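Local coordinates for D-hydantoinase (Ralstonia pickettii, PDB 1NFG), which probably catalyses the stereospecific hydrolysis of the cyclic amide bond of D-hydantoin derivatives, using two zinc ions per subunit, at residues Y234-E246 / P287-A301. Sequence-based numbering, arbitrary orientation.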
ATOM      1  N   TYR A 234      -3.578 -11.873  18.402  1.00 15.32           N
ATOM      2  CA  TYR A 234      -3.481 -13.014  17.512  1.00 16.22           C
ATOM      3  C   TYR A 234      -4.761 -13.152  16.695  1.00 18.63           C
ATOM      4  O   TYR A 234      -5.832 -13.391  17.249  1.00 20.85           O
ATOM      5  CB  TYR A 234      -3.230 -14.262  18.361  1.00 16.29           C
ATOM      6  CG  TYR A 234      -3.059 -15.572  17.617  1.00 16.04           C
ATOM      7  CD1 TYR A 234      -4.163 -16.294  17.172  1.00 15.84           C
ATOM      8  CD2 TYR A 234      -1.787 -16.126  17.424  1.00 16.41           C
ATOM      9  CE1 TYR A 234      -4.008 -17.548  16.558  1.00 17.63           C
ATOM     10  CE2 TYR A 234      -1.617 -17.375  16.817  1.00 14.55           C
ATOM     11  CZ  TYR A 234      -2.731 -18.080  16.390  1.00 17.39           C
ATOM     12  OH  TYR A 234      -2.578 -19.320  15.813  1.00 17.28           O
ATOM     13  N   ILE A 235      -4.658 -12.993  15.379  1.00 17.93           N
ATOM     14  CA  ILE A 235      -5.833 -13.104  14.537  1.00 17.94           C
ATOM     15  C   ILE A 235      -5.998 -14.539  14.070  1.00 19.05           C
ATOM     16  O   ILE A 235      -5.158 -15.067  13.338  1.00 19.97           O
ATOM     17  CB  ILE A 235      -5.759 -12.145  13.301  1.00 17.16           C
ATOM     18  CG1 ILE A 235      -6.154 -10.719  13.695  1.00 16.03           C
ATOM     19  CG2 ILE A 235      -6.763 -12.585  12.232  1.00 14.83           C
ATOM     20  CD1 ILE A 235      -5.383 -10.133  14.825  1.00 18.61           C
ATOM     21  N   VAL A 236      -7.083 -15.174  14.505  1.00 18.76           N
ATOM     22  CA  VAL A 236      -7.351 -16.550  14.115  1.00 19.93           C
ATOM     23  C   VAL A 236      -7.894 -16.589  12.694  1.00 19.71           C
ATOM     24  O   VAL A 236      -8.452 -15.613  12.200  1.00 19.90           O
ATOM     25  CB  VAL A 236      -8.369 -17.244  15.072  1.00 20.44           C
ATOM     26  CG1 VAL A 236      -7.871 -17.165  16.503  1.00 19.60           C
ATOM     27  CG2 VAL A 236      -9.750 -16.608  14.942  1.00 19.07           C
ATOM     28  N   HIS A 237      -7.724 -17.738  12.052  1.00 20.90           N
ATOM     29  CA  HIS A 237      -8.150 -17.973  10.682  1.00 21.12           C
ATOM     30  C   HIS A 237      -8.167 -16.794   9.700  1.00 20.67           C
ATOM     31  O   HIS A 237      -9.231 -16.300   9.331  1.00 20.65           O
ATOM     32  CB  HIS A 237      -9.517 -18.678  10.656  1.00 23.91           C
ATOM     33  CG  HIS A 237     -10.576 -18.005  11.479  1.00 27.35           C
ATOM     34  ND1 HIS A 237     -10.773 -16.641  11.477  1.00 28.27           N
ATOM     35  CD2 HIS A 237     -11.523 -18.520  12.301  1.00 27.04           C
ATOM     36  CE1 HIS A 237     -11.792 -16.344  12.264  1.00 26.61           C
ATOM     37  NE2 HIS A 237     -12.264 -17.465  12.775  1.00 26.77           N
ATOM     38  N   VAL A 238      -6.983 -16.337   9.292  1.00 20.27           N
ATOM     39  CA  VAL A 238      -6.881 -15.283   8.283  1.00 20.49           C
ATOM     40  C   VAL A 238      -7.148 -16.101   7.029  1.00 20.73           C
ATOM     41  O   VAL A 238      -6.440 -17.072   6.762  1.00 22.39           O
ATOM     42  CB  VAL A 238      -5.472 -14.693   8.199  1.00 20.78           C
ATOM     43  CG1 VAL A 238      -5.366 -13.807   6.970  1.00 18.61           C
ATOM     44  CG2 VAL A 238      -5.171 -13.890   9.461  1.00 20.57           C
ATOM     45  N   THR A 239      -8.149 -15.711   6.254  1.00 20.24           N
ATOM     46  CA  THR A 239      -8.539 -16.502   5.097  1.00 20.23           C
ATOM     47  C   THR A 239      -8.395 -15.935   3.684  1.00 21.04           C
ATOM     48  O   THR A 239      -8.572 -16.666   2.711  1.00 21.08           O
ATOM     49  CB  THR A 239     -10.000 -16.907   5.256  1.00 21.11           C
ATOM     50  OG1 THR A 239     -10.835 -15.775   4.962  1.00 20.38           O
ATOM     51  CG2 THR A 239     -10.267 -17.335   6.695  1.00 20.28           C
ATOM     52  N   CYS A 240      -8.088 -14.652   3.549  1.00 20.30           N
ATOM     53  CA  CYS A 240      -8.004 -14.085   2.212  1.00 19.23           C
ATOM     54  C   CYS A 240      -6.977 -12.982   2.082  1.00 19.54           C
ATOM     55  O   CYS A 240      -6.439 -12.487   3.076  1.00 19.91           O
ATOM     56  CB  CYS A 240      -9.374 -13.543   1.808  1.00 19.75           C
ATOM     57  SG  CYS A 240      -9.977 -12.253   2.937  1.00 21.39           S
ATOM     58  N   GLU A 241      -6.731 -12.586   0.841  1.00 19.50           N
ATOM     59  CA  GLU A 241      -5.761 -11.546   0.534  1.00 21.44           C
ATOM     60  C   GLU A 241      -6.022 -10.214   1.241  1.00 21.19           C
ATOM     61  O   GLU A 241      -5.095  -9.605   1.788  1.00 20.96           O
ATOM     62  CB  GLU A 241      -5.702 -11.345  -0.983  1.00 22.44           C
ATOM     63  CG  GLU A 241      -4.897 -10.148  -1.440  1.00 25.33           C
ATOM     64  CD  GLU A 241      -4.685 -10.139  -2.945  1.00 28.67           C
ATOM     65  OE1 GLU A 241      -5.573 -10.627  -3.682  1.00 28.01           O
ATOM     66  OE2 GLU A 241      -3.630  -9.632  -3.388  1.00 29.80           O
ATOM     67  N   GLU A 242      -7.275  -9.767   1.249  1.00 20.23           N
ATOM     68  CA  GLU A 242      -7.587  -8.490   1.881  1.00 21.44           C
ATOM     69  C   GLU A 242      -7.376  -8.446   3.388  1.00 20.55           C
ATOM     70  O   GLU A 242      -6.839  -7.468   3.902  1.00 21.30           O
ATOM     71  CB  GLU A 242      -9.012  -8.031   1.524  1.00 21.46           C
ATOM     72  CG  GLU A 242      -9.948  -9.136   1.116  1.00 23.53           C
ATOM     73  CD  GLU A 242      -9.815  -9.530  -0.340  1.00 23.88           C
ATOM     74  OE1 GLU A 242     -10.092  -8.677  -1.208  1.00 23.76           O
ATOM     75  OE2 GLU A 242      -9.447 -10.696  -0.615  1.00 25.90           O
ATOM     76  N   SER A 243      -7.778  -9.486   4.112  1.00 20.33           N
ATOM     77  CA  SER A 243      -7.568  -9.464   5.559  1.00 19.27           C
ATOM     78  C   SER A 243      -6.087  -9.656   5.874  1.00 18.08           C
ATOM     79  O   SER A 243      -5.561  -9.044   6.807  1.00 19.14           O
ATOM     80  CB  SER A 243      -8.404 -10.543   6.268  1.00 18.67           C
ATOM     81  OG  SER A 243      -7.995 -11.852   5.914  1.00 20.29           O
ATOM     82  N   LEU A 244      -5.408 -10.496   5.097  1.00 16.91           N
ATOM     83  CA  LEU A 244      -3.986 -10.722   5.328  1.00 16.42           C
ATOM     84  C   LEU A 244      -3.256  -9.396   5.180  1.00 18.15           C
ATOM     85  O   LEU A 244      -2.346  -9.078   5.956  1.00 18.31           O
ATOM     86  CB  LEU A 244      -3.424 -11.738   4.331  1.00 13.55           C
ATOM     87  CG  LEU A 244      -1.899 -11.938   4.350  1.00 11.22           C
ATOM     88  CD1 LEU A 244      -1.405 -12.216   5.764  1.00  8.52           C
ATOM     89  CD2 LEU A 244      -1.530 -13.082   3.422  1.00  8.07           C
ATOM     90  N   GLU A 245      -3.675  -8.613   4.192  1.00 18.48           N
ATOM     91  CA  GLU A 245      -3.058  -7.324   3.947  1.00 20.43           C
ATOM     92  C   GLU A 245      -3.099  -6.420   5.179  1.00 20.42           C
ATOM     93  O   GLU A 245      -2.128  -5.709   5.471  1.00 19.22           O
ATOM     94  CB  GLU A 245      -3.739  -6.627   2.777  1.00 24.31           C
ATOM     95  CG  GLU A 245      -2.975  -5.416   2.293  1.00 30.24           C
ATOM     96  CD  GLU A 245      -3.628  -4.756   1.097  1.00 35.35           C
ATOM     97  OE1 GLU A 245      -4.139  -5.485   0.209  1.00 36.46           O
ATOM     98  OE2 GLU A 245      -3.615  -3.505   1.040  1.00 39.11           O
ATOM     99  N   GLU A 246      -4.217  -6.442   5.901  1.00 19.61           N
ATOM    100  CA  GLU A 246      -4.345  -5.616   7.096  1.00 18.65           C
ATOM    101  C   GLU A 246      -3.368  -6.093   8.168  1.00 18.17           C
ATOM    102  O   GLU A 246      -2.772  -5.285   8.886  1.00 16.48           O
ATOM    103  CB  GLU A 246      -5.776  -5.672   7.631  1.00 19.94           C
ATOM    104  CG  GLU A 246      -6.836  -5.103   6.689  1.00 18.89           C
ATOM    105  CD  GLU A 246      -6.667  -3.614   6.422  1.00 18.24           C
ATOM    106  OE1 GLU A 246      -5.905  -2.950   7.155  1.00 18.71           O
ATOM    107  OE2 GLU A 246      -7.312  -3.109   5.480  1.00 18.97           O
ATOM    108  N   PRO A 287     -14.584 -17.833   8.800  1.00 20.86           N
ATOM    109  CA  PRO A 287     -15.128 -17.082   7.665  1.00 19.45           C
ATOM    110  C   PRO A 287     -15.380 -18.004   6.479  1.00 20.43           C
ATOM    111  O   PRO A 287     -14.923 -19.148   6.466  1.00 22.39           O
ATOM    112  CB  PRO A 287     -14.051 -16.043   7.399  1.00 18.80           C
ATOM    113  CG  PRO A 287     -13.569 -15.730   8.776  1.00 18.29           C
ATOM    114  CD  PRO A 287     -13.425 -17.119   9.373  1.00 21.55           C
ATOM    115  N   PRO A 288     -16.102 -17.519   5.460  1.00 20.60           N
ATOM    116  CA  PRO A 288     -16.412 -18.329   4.277  1.00 20.04           C
ATOM    117  C   PRO A 288     -15.202 -18.744   3.453  1.00 20.40           C
ATOM    118  O   PRO A 288     -14.170 -18.074   3.461  1.00 19.56           O
ATOM    119  CB  PRO A 288     -17.340 -17.420   3.460  1.00 19.64           C
ATOM    120  CG  PRO A 288     -17.847 -16.429   4.444  1.00 19.14           C
ATOM    121  CD  PRO A 288     -16.657 -16.164   5.314  1.00 19.59           C
ATOM    122  N   ALA A 289     -15.350 -19.852   2.731  1.00 20.74           N
ATOM    123  CA  ALA A 289     -14.298 -20.337   1.851  1.00 20.49           C
ATOM    124  C   ALA A 289     -14.099 -19.235   0.813  1.00 20.64           C
ATOM    125  O   ALA A 289     -15.071 -18.656   0.320  1.00 20.00           O
ATOM    126  CB  ALA A 289     -14.737 -21.614   1.174  1.00 19.41           C
ATOM    127  N   ARG A 290     -12.848 -18.949   0.476  1.00 20.69           N
ATOM    128  CA  ARG A 290     -12.548 -17.900  -0.487  1.00 21.09           C
ATOM    129  C   ARG A 290     -12.333 -18.391  -1.919  1.00 22.09           C
ATOM    130  O   ARG A 290     -13.122 -19.180  -2.435  1.00 22.70           O
ATOM    131  CB  ARG A 290     -11.331 -17.122  -0.001  1.00 20.88           C
ATOM    132  CG  ARG A 290     -11.494 -16.574   1.410  1.00 21.28           C
ATOM    133  CD  ARG A 290     -12.803 -15.815   1.556  1.00 20.56           C
ATOM    134  NE  ARG A 290     -12.851 -15.042   2.793  1.00 20.82           N
ATOM    135  CZ  ARG A 290     -13.919 -14.371   3.213  1.00 20.83           C
ATOM    136  NH1 ARG A 290     -15.038 -14.377   2.496  1.00 20.50           N
ATOM    137  NH2 ARG A 290     -13.868 -13.692   4.351  1.00 21.17           N
ATOM    138  N   ALA A 291     -11.272 -17.915  -2.567  1.00 23.65           N
ATOM    139  CA  ALA A 291     -10.977 -18.318  -3.940  1.00 25.11           C
ATOM    140  C   ALA A 291      -9.566 -18.880  -4.059  1.00 27.16           C
ATOM    141  O   ALA A 291      -8.753 -18.726  -3.142  1.00 28.30           O
ATOM    142  CB  ALA A 291     -11.140 -17.135  -4.869  1.00 23.12           C
ATOM    143  N   LYS A 292      -9.273 -19.521  -5.190  1.00 27.60           N
ATOM    144  CA  LYS A 292      -7.952 -20.095  -5.414  1.00 28.45           C
ATOM    145  C   LYS A 292      -6.826 -19.075  -5.311  1.00 28.58           C
ATOM    146  O   LYS A 292      -5.734 -19.399  -4.840  1.00 29.25           O
ATOM    147  CB  LYS A 292      -7.888 -20.776  -6.780  1.00 31.29           C
ATOM    148  CG  LYS A 292      -8.768 -22.011  -6.884  1.00 37.13           C
ATOM    149  CD  LYS A 292      -8.565 -22.746  -8.199  1.00 41.15           C
ATOM    150  CE  LYS A 292      -9.404 -24.023  -8.258  1.00 43.07           C
ATOM    151  NZ  LYS A 292      -9.206 -24.771  -9.538  1.00 44.75           N
ATOM    152  N   LYS A 293      -7.076 -17.844  -5.746  1.00 26.77           N
ATOM    153  CA  LYS A 293      -6.032 -16.835  -5.677  1.00 25.88           C
ATOM    154  C   LYS A 293      -5.672 -16.591  -4.219  1.00 25.64           C
ATOM    155  O   LYS A 293      -4.545 -16.205  -3.895  1.00 26.15           O
ATOM    156  CB  LYS A 293      -6.477 -15.537  -6.366  1.00 26.67           C
ATOM    157  CG  LYS A 293      -7.692 -14.846  -5.764  1.00 28.40           C
ATOM    158  CD  LYS A 293      -7.298 -13.722  -4.819  1.00 28.42           C
ATOM    159  CE  LYS A 293      -8.529 -12.950  -4.354  1.00 29.58           C
ATOM    160  NZ  LYS A 293      -8.201 -11.869  -3.377  1.00 29.89           N
ATOM    161  N   ASP A 294      -6.624 -16.833  -3.327  1.00 23.88           N
ATOM    162  CA  ASP A 294      -6.353 -16.646  -1.911  1.00 23.41           C
ATOM    163  C   ASP A 294      -5.478 -17.807  -1.429  1.00 22.56           C
ATOM    164  O   ASP A 294      -4.665 -17.645  -0.517  1.00 21.66           O
ATOM    165  CB  ASP A 294      -7.666 -16.565  -1.127  1.00 23.37           C
ATOM    166  CG  ASP A 294      -8.508 -15.350  -1.520  1.00 23.00           C
ATOM    167  OD1 ASP A 294      -8.146 -14.215  -1.133  1.00 20.43           O
ATOM    168  OD2 ASP A 294      -9.527 -15.533  -2.228  1.00 22.86           O
ATOM    169  N   HIS A 295      -5.631 -18.973  -2.056  1.00 21.31           N
ATOM    170  CA  HIS A 295      -4.812 -20.128  -1.695  1.00 21.97           C
ATOM    171  C   HIS A 295      -3.345 -19.788  -1.972  1.00 23.52           C
ATOM    172  O   HIS A 295      -2.466 -20.060  -1.150  1.00 23.69           O
ATOM    173  CB  HIS A 295      -5.176 -21.356  -2.532  1.00 20.34           C
ATOM    174  CG  HIS A 295      -6.547 -21.893  -2.276  1.00 18.84           C
ATOM    175  ND1 HIS A 295      -7.122 -22.859  -3.074  1.00 17.94           N
ATOM    176  CD2 HIS A 295      -7.460 -21.603  -1.320  1.00 19.41           C
ATOM    177  CE1 HIS A 295      -8.332 -23.137  -2.623  1.00 18.34           C
ATOM    178  NE2 HIS A 295      -8.562 -22.389  -1.560  1.00 19.60           N
ATOM    179  N   ASP A 296      -3.081 -19.200  -3.138  1.00 23.77           N
ATOM    180  CA  ASP A 296      -1.712 -18.848  -3.492  1.00 24.00           C
ATOM    181  C   ASP A 296      -1.189 -17.802  -2.529  1.00 22.95           C
ATOM    182  O   ASP A 296      -0.065 -17.898  -2.042  1.00 23.75           O
ATOM    183  CB  ASP A 296      -1.633 -18.308  -4.918  1.00 26.42           C
ATOM    184  CG  ASP A 296      -2.235 -19.251  -5.934  1.00 29.75           C
ATOM    185  OD1 ASP A 296      -2.129 -20.487  -5.750  1.00 30.36           O
ATOM    186  OD2 ASP A 296      -2.804 -18.750  -6.926  1.00 32.68           O
ATOM    187  N   VAL A 297      -2.011 -16.798  -2.258  1.00 20.39           N
ATOM    188  CA  VAL A 297      -1.618 -15.744  -1.344  1.00 18.24           C
ATOM    189  C   VAL A 297      -1.192 -16.328  -0.005  1.00 17.45           C
ATOM    190  O   VAL A 297      -0.125 -15.998   0.512  1.00 16.57           O
ATOM    191  CB  VAL A 297      -2.781 -14.748  -1.119  1.00 17.70           C
ATOM    192  CG1 VAL A 297      -2.514 -13.886   0.103  1.00 15.11           C
ATOM    193  CG2 VAL A 297      -2.943 -13.872  -2.346  1.00 16.65           C
ATOM    194  N   LEU A 298      -2.033 -17.202   0.545  1.00 17.23           N
ATOM    195  CA  LEU A 298      -1.770 -17.828   1.837  1.00 17.15           C
ATOM    196  C   LEU A 298      -0.527 -18.723   1.816  1.00 16.79           C
ATOM    197  O   LEU A 298       0.335 -18.624   2.703  1.00 16.27           O
ATOM    198  CB  LEU A 298      -3.001 -18.625   2.294  1.00 17.25           C
ATOM    199  CG  LEU A 298      -4.249 -17.786   2.610  1.00 17.21           C
ATOM    200  CD1 LEU A 298      -5.441 -18.701   2.829  1.00 14.54           C
ATOM    201  CD2 LEU A 298      -3.996 -16.905   3.835  1.00 14.78           C
ATOM    202  N   TRP A 299      -0.429 -19.596   0.817  1.00 15.19           N
ATOM    203  CA  TRP A 299       0.742 -20.456   0.714  1.00 15.97           C
ATOM    204  C   TRP A 299       2.010 -19.609   0.602  1.00 16.39           C
ATOM    205  O   TRP A 299       3.019 -19.938   1.221  1.00 17.17           O
ATOM    206  CB  TRP A 299       0.639 -21.389  -0.493  1.00 16.42           C
ATOM    207  CG  TRP A 299      -0.199 -22.636  -0.266  1.00 18.92           C
ATOM    208  CD1 TRP A 299      -1.362 -22.970  -0.906  1.00 18.43           C
ATOM    209  CD2 TRP A 299       0.104 -23.738   0.609  1.00 18.46           C
ATOM    210  NE1 TRP A 299      -1.793 -24.210  -0.492  1.00 19.70           N
ATOM    211  CE2 TRP A 299      -0.912 -24.703   0.436  1.00 18.83           C
ATOM    212  CE3 TRP A 299       1.140 -24.004   1.515  1.00 18.91           C
ATOM    213  CZ2 TRP A 299      -0.924 -25.916   1.136  1.00 17.57           C
ATOM    214  CZ3 TRP A 299       1.126 -25.214   2.213  1.00 17.57           C
ATOM    215  CH2 TRP A 299       0.101 -26.150   2.017  1.00 16.85           C
ATOM    216  N   ASN A 300       1.970 -18.521  -0.172  1.00 15.76           N
ATOM    217  CA  ASN A 300       3.147 -17.663  -0.305  1.00 17.51           C
ATOM    218  C   ASN A 300       3.477 -17.063   1.040  1.00 18.49           C
ATOM    219  O   ASN A 300       4.642 -16.984   1.424  1.00 19.85           O
ATOM    220  CB  ASN A 300       2.932 -16.528  -1.316  1.00 19.84           C
ATOM    221  CG  ASN A 300       2.939 -17.016  -2.764  1.00 24.83           C
ATOM    222  OD1 ASN A 300       3.625 -17.987  -3.104  1.00 26.35           O
ATOM    223  ND2 ASN A 300       2.185 -16.330  -3.626  1.00 24.10           N
ATOM    224  N   ALA A 301       2.443 -16.642   1.762  1.00 19.49           N
ATOM    225  CA  ALA A 301       2.638 -16.051   3.075  1.00 19.35           C
ATOM    226  C   ALA A 301       3.276 -17.083   3.997  1.00 20.02           C
ATOM    227  O   ALA A 301       4.147 -16.750   4.800  1.00 20.77           O
ATOM    228  CB  ALA A 301       1.314 -15.584   3.638  1.00 19.89           C
TER
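D294, in the first turn of helix 292-303, joins the starts of two helices with one carboxylate. D294 OD1 accepts the backbone N-H of E241 at 2.9 Å, nearly straight (167°) and on the anti lone pair, just after the N-cap C240. D294 OD2 takes the backbone N-H of A291, the N-cap of D294's own helix, at 3.0 Å. The K293 ammonium bridges the acidic cluster: NZ lies 2.9 Å from OE1 of E241, which uses its anti lone pair, with weaker bonds to E242 OE2 and D294 OD1. Its charge probably offsets the repulsion between E242 OE2 and D294 OD1, 3.8 Å apart. The lysine reaches them because its chain bends at chi2 and then runs extended. On the buried side, R290 NE donates to T239 OG1 at 3.1 Å, with OG1 lying 20° out of the guanidinium plane of R290. E215 completes this site, hydrogen-bonded to T239 OG1 and salt-bridged to R290 NH2, while R290 NH1 binds the carbonyl of R210. Apolar packing continues along the helices, where L244 CD2 meets V297 CG1 at 3.6 Å and also touches A301 CB. At the metal end, the ring of the zinc ligand H237 is sandwiched between V236 CG2 and P287 CD, the latter a CH-pi contact 3.4 Å from the centroid; E260 accepts the backbone N-H of H237. In this TIM-barrel amidohydrolase, the contact joins the turn after strand 233-235 and the start of helix 241-253 to the loop of P287-R290 and helix 292-303; the short helix segments run 31° apart, helix 212-229 supplies E215, and strand 257-262 contributes E260 and touches L298 through T261.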